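Long-range contacts in transcriptional regulator (LacI family) (Clostridium acetobutylicum ATCC 824, PDB 3G85), which probably acts as a DNA-binding transcription factor of the LacI family, with a periplasmic-binding-protein-like core of the kind that senses small effectors: residues Lys117-Leu121 and Asp273-Leu278; Ile220-Met225 and Val238-Ile243. All blocks are in the same frame, centred on the assembly; numbering follows the deposited sequence.

How the contacts relate
The two contacts sit side by side in one lobe of the LacI-type core, with centres about 8 Å apart. They share a mixed sheet, in which strand 239-242 lies between strand 219-224 and the edge strand 276-277. Contact 2 pairs the first two of these. Contact 1 sets helix 111-124 against the residues that lead into and form the edge strand. Backbone bonds join the contacts, from Ile277 N to Ile240 O (2.7 Å) and from Asp242 N to Pro275 O (2.9 Å). In sequence, both segments of contact 2 fall between the two segments of contact 1. Segment 273-278 follows strand 269-272 of the other, parallel sheet, so the chain passes from that sheet to this edge.

Contact 1 of 2, residues Lys117-Leu121 and Asp273-Leu278; sequences KASLL and DGPLIL
Lys117 reaches from helix 111-124 to the chain just ahead of strand 276-277, and its ammonium group carries the polar part of the contact. NZ forms a salt bridge with Asp273 OD1 at 2.6 Å. It meets that oxygen on the syn side, 18° out of the carboxylate plane. NZ also donates to Gly274 O at 2.8 Å, from above the carbonyl plane and not along a lone pair. A third bond runs from NZ to a water at 3.0 Å. That water also accepts from Leu276 N at 2.9 Å and so bridges helix to strand. The lysine chain is extended beyond CG, which carries the charge out to these three acceptors.

The apolar part lies beside it. The Lys117 stem runs past Leu276, with CD 4.1 Å from Leu276 CB. One helical turn on, Leu121 CD1 touches two leucines. It lies 3.9 Å from Leu276 CD1, where the side chains cross at about a right angle, and 3.7 Å from Leu278 CD2. Leu121 and Leu276 also both pack on Thr239 of the neighbouring strand.

Strand 276-277 is the outermost strand of the sheet within this chain and runs antiparallel to strand 239-242. The whole is a helix-on-sheet contact at the edge of an alpha/beta lobe, in the periplasmic-binding-protein-like fold of LacI regulators.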
# COMPACT_ATOMS: atom_id res chain seq x y z
N LYS A 117 4.42 10.01 -9.59
CA LYS A 117 3.67 9.71 -10.81
C LYS A 117 2.26 10.29 -10.81
O LYS A 117 1.78 10.70 -11.86
CB LYS A 117 3.56 8.19 -11.06
CG LYS A 117 4.86 7.45 -11.27
CD LYS A 117 4.60 5.99 -11.69
CE LYS A 117 5.90 5.18 -11.50
NZ LYS A 117 5.76 3.76 -11.92
N ALA A 118 1.57 10.25 -9.66
CA ALA A 118 0.21 10.82 -9.58
C ALA A 118 0.27 12.32 -9.86
O ALA A 118 -0.49 12.85 -10.68
CB ALA A 118 -0.42 10.54 -8.23
N SER A 119 1.22 13.00 -9.22
CA SER A 119 1.43 14.43 -9.46
C SER A 119 1.77 14.78 -10.90
O SER A 119 1.18 15.71 -11.47
CB SER A 119 2.50 14.98 -8.54
OG SER A 119 2.60 16.38 -8.79
N LEU A 120 2.71 14.04 -11.49
CA LEU A 120 3.12 14.29 -12.88
C LEU A 120 2.00 14.07 -13.89
O LEU A 120 1.98 14.70 -14.95
CB LEU A 120 4.39 13.50 -13.25
CG LEU A 120 5.64 13.94 -12.45
CD1 LEU A 120 6.85 13.03 -12.68
CD2 LEU A 120 6.02 15.43 -12.69
N LEU A 121 1.05 13.19 -13.58
CA LEU A 121 -0.11 13.01 -14.46
C LEU A 121 -0.92 14.32 -14.48
O LEU A 121 -1.38 14.78 -15.54
CB LEU A 121 -0.99 11.83 -13.99
CG LEU A 121 -2.21 11.46 -14.86
CD1 LEU A 121 -2.67 10.05 -14.67
CD2 LEU A 121 -3.40 12.39 -14.62
N ASP A 273 8.59 -1.26 -8.85
CA ASP A 273 8.02 -0.03 -9.39
C ASP A 273 6.50 -0.14 -9.19
O ASP A 273 5.93 -1.17 -9.57
CB ASP A 273 8.30 0.07 -10.89
CG ASP A 273 7.54 1.25 -11.55
OD1 ASP A 273 7.92 2.40 -11.31
OD2 ASP A 273 6.53 1.02 -12.27
N GLY A 274 5.84 0.86 -8.62
CA GLY A 274 4.36 0.81 -8.53
C GLY A 274 3.78 1.42 -9.80
O GLY A 274 3.99 2.61 -10.02
N PRO A 275 3.16 0.62 -10.69
CA PRO A 275 2.82 1.17 -12.03
C PRO A 275 1.66 2.16 -12.02
O PRO A 275 0.66 1.94 -11.30
CB PRO A 275 2.37 -0.05 -12.83
CG PRO A 275 1.80 -0.96 -11.80
CD PRO A 275 2.74 -0.78 -10.58
N LEU A 276 1.77 3.20 -12.83
CA LEU A 276 0.60 4.01 -13.13
C LEU A 276 -0.26 3.29 -14.15
O LEU A 276 0.20 2.93 -15.27
CB LEU A 276 1.00 5.41 -13.62
CG LEU A 276 -0.10 6.33 -14.19
CD1 LEU A 276 -0.98 6.88 -13.10
CD2 LEU A 276 0.58 7.47 -14.94
N ILE A 277 -1.50 3.02 -13.77
CA ILE A 277 -2.40 2.28 -14.63
C ILE A 277 -3.50 3.23 -15.07
O ILE A 277 -4.37 3.56 -14.30
CB ILE A 277 -2.97 1.04 -13.95
CG1 ILE A 277 -1.83 0.16 -13.41
CG2 ILE A 277 -3.92 0.26 -14.90
CD1 ILE A 277 -2.27 -1.14 -12.73
N LEU A 278 -3.41 3.70 -16.31
CA LEU A 278 -4.39 4.66 -16.84
C LEU A 278 -5.73 3.99 -17.12
O LEU A 278 -5.80 2.96 -17.80
CB LEU A 278 -3.86 5.31 -18.13
CG LEU A 278 -2.54 6.07 -18.09
CD1 LEU A 278 -2.16 6.62 -19.48
CD2 LEU A 278 -2.58 7.18 -17.07
O HOH W 1 4.15 3.46 -14.44

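Contact 2 of 2, residues Ile220-Met225 and Val238-Ile243; sequences IVAIGM and VTIVDI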
# COMPACT_ATOMS: atom_id res chain seq x y z
N ILE A 220 -9.47 12.21 -10.88
CA ILE A 220 -8.98 11.51 -9.68
C ILE A 220 -7.83 10.59 -10.03
O ILE A 220 -7.85 9.93 -11.06
CB ILE A 220 -10.12 10.65 -9.05
CG1 ILE A 220 -11.31 11.55 -8.71
CG2 ILE A 220 -9.58 9.86 -7.81
CD1 ILE A 220 -12.66 10.80 -8.40
N VAL A 221 -6.84 10.52 -9.15
CA VAL A 221 -5.82 9.47 -9.21
C VAL A 221 -5.78 8.90 -7.81
O VAL A 221 -5.82 9.65 -6.83
CB VAL A 221 -4.42 9.97 -9.58
CG1 VAL A 221 -3.36 8.83 -9.48
CG2 VAL A 221 -4.44 10.52 -11.02
N ALA A 222 -5.76 7.58 -7.70
CA ALA A 222 -5.77 6.97 -6.37
C ALA A 222 -4.62 6.00 -6.27
O ALA A 222 -4.18 5.46 -7.26
CB ALA A 222 -7.06 6.25 -6.14
N ILE A 223 -4.16 5.75 -5.05
CA ILE A 223 -3.18 4.69 -4.79
C ILE A 223 -3.94 3.35 -4.72
O ILE A 223 -4.91 3.22 -3.97
CB ILE A 223 -2.41 4.92 -3.47
CG1 ILE A 223 -1.60 6.25 -3.52
CG2 ILE A 223 -1.52 3.69 -3.12
CD1 ILE A 223 -0.47 6.22 -4.59
N GLY A 224 -3.50 2.39 -5.52
CA GLY A 224 -4.22 1.10 -5.60
C GLY A 224 -3.76 0.15 -4.53
O GLY A 224 -2.60 -0.28 -4.52
N MSE A 225 -4.65 -0.15 -3.58
CA MSE A 225 -4.27 -1.04 -2.47
C MSE A 225 -5.06 -2.33 -2.54
O MSE A 225 -4.52 -3.40 -2.25
CB MSE A 225 -4.50 -0.35 -1.12
CG MSE A 225 -3.89 1.03 -1.05
SE MSE A 225 -3.84 1.60 0.82
CE MSE A 225 -2.61 3.01 0.63
N VAL A 238 -11.23 4.38 -12.53
CA VAL A 238 -10.35 5.27 -11.79
C VAL A 238 -8.90 4.92 -12.12
O VAL A 238 -8.45 3.76 -11.99
CB VAL A 238 -10.56 5.06 -10.28
CG1 VAL A 238 -9.58 5.97 -9.42
CG2 VAL A 238 -11.99 5.31 -9.92
N THR A 239 -8.16 5.95 -12.53
CA THR A 239 -6.73 5.81 -12.72
C THR A 239 -6.03 5.60 -11.40
O THR A 239 -6.31 6.29 -10.42
CB THR A 239 -6.15 7.04 -13.43
OG1 THR A 239 -6.58 6.98 -14.80
CG2 THR A 239 -4.60 7.04 -13.36
N ILE A 240 -5.14 4.62 -11.38
CA ILE A 240 -4.39 4.31 -10.17
C ILE A 240 -2.88 4.21 -10.33
O ILE A 240 -2.35 3.95 -11.42
CB ILE A 240 -4.86 2.97 -9.53
CG1 ILE A 240 -4.50 1.78 -10.48
CG2 ILE A 240 -6.35 3.00 -9.16
CD1 ILE A 240 -4.83 0.38 -9.85
N VAL A 241 -2.19 4.42 -9.22
CA VAL A 241 -0.79 4.06 -9.12
C VAL A 241 -0.80 2.85 -8.15
O VAL A 241 -1.20 2.97 -6.98
CB VAL A 241 0.12 5.20 -8.62
CG1 VAL A 241 1.58 4.76 -8.84
CG2 VAL A 241 -0.20 6.52 -9.40
N ASP A 242 -0.47 1.68 -8.67
CA ASP A 242 -0.80 0.44 -7.97
C ASP A 242 0.36 -0.03 -7.14
O ASP A 242 1.53 0.04 -7.57
CB ASP A 242 -1.20 -0.66 -8.97
CG ASP A 242 -1.78 -1.89 -8.30
OD1 ASP A 242 -2.65 -1.74 -7.41
OD2 ASP A 242 -1.37 -3.02 -8.68
N ILE A 243 0.06 -0.51 -5.95
CA ILE A 243 1.05 -1.25 -5.17
C ILE A 243 0.92 -2.70 -5.67
O ILE A 243 -0.10 -3.30 -5.44
CB ILE A 243 0.74 -1.23 -3.69
CG1 ILE A 243 0.63 0.19 -3.17
CG2 ILE A 243 1.88 -1.93 -2.93
CD1 ILE A 243 0.35 0.25 -1.65
O HOH W 2 -9.58 8.44 -12.48
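Val221 and Ile223 lean on Val241 on the face of the sheet that also carries Thr239. Val221 CG1 is anti to the backbone N (chi1 174°), which sets this methyl 3.9 Å from Val241 CG2. Val221 CG2 points to Thr239 CG2 instead. Ile223 CG1 is anti to the carbonyl carbon (chi1 -61°), and the chain then folds at chi2 (-65°). The fold puts Ile223 CD1 4.2 Å from Val241 CB, while Ile223 CG2 meets Ile243 CG1 at 4.1 Å. Thr239 OG1 bonds to the backbone N of Arg279. Helix 111-124 packs on this face through Ala118 and Phe122 on Val221.

On the other face, Ala222 CB lies 4.1 Å from Val238 CG1 and also neighbours Ile240. Ala200 of helix 197-209 packs against Ala222. Gly224 has no side chain, and its backbone comes close to that of Asp242, with the CA atoms of the two residues 4.2 Å apart. The Asp242 carboxylate comes near Gly224 O without bonding to it. Its OD2 forms salt bridges with Arg228 and Arg29, which probably favour the charged form.

The backbones run parallel. Ala222 N donates to Thr239 O, and Val241 N to Ala222 O. Gly224 N donates to Val241 O at 2.8 Å. Ile243 N to Gly224 O (3.0 Å) ends the ladder. At the other end a water links Ile220 O to Thr239 N.

With helix 228-232 between them, the strands form a beta-alpha-beta unit within the alpha/beta sheet of this periplasmic-binding-protein-like lobe.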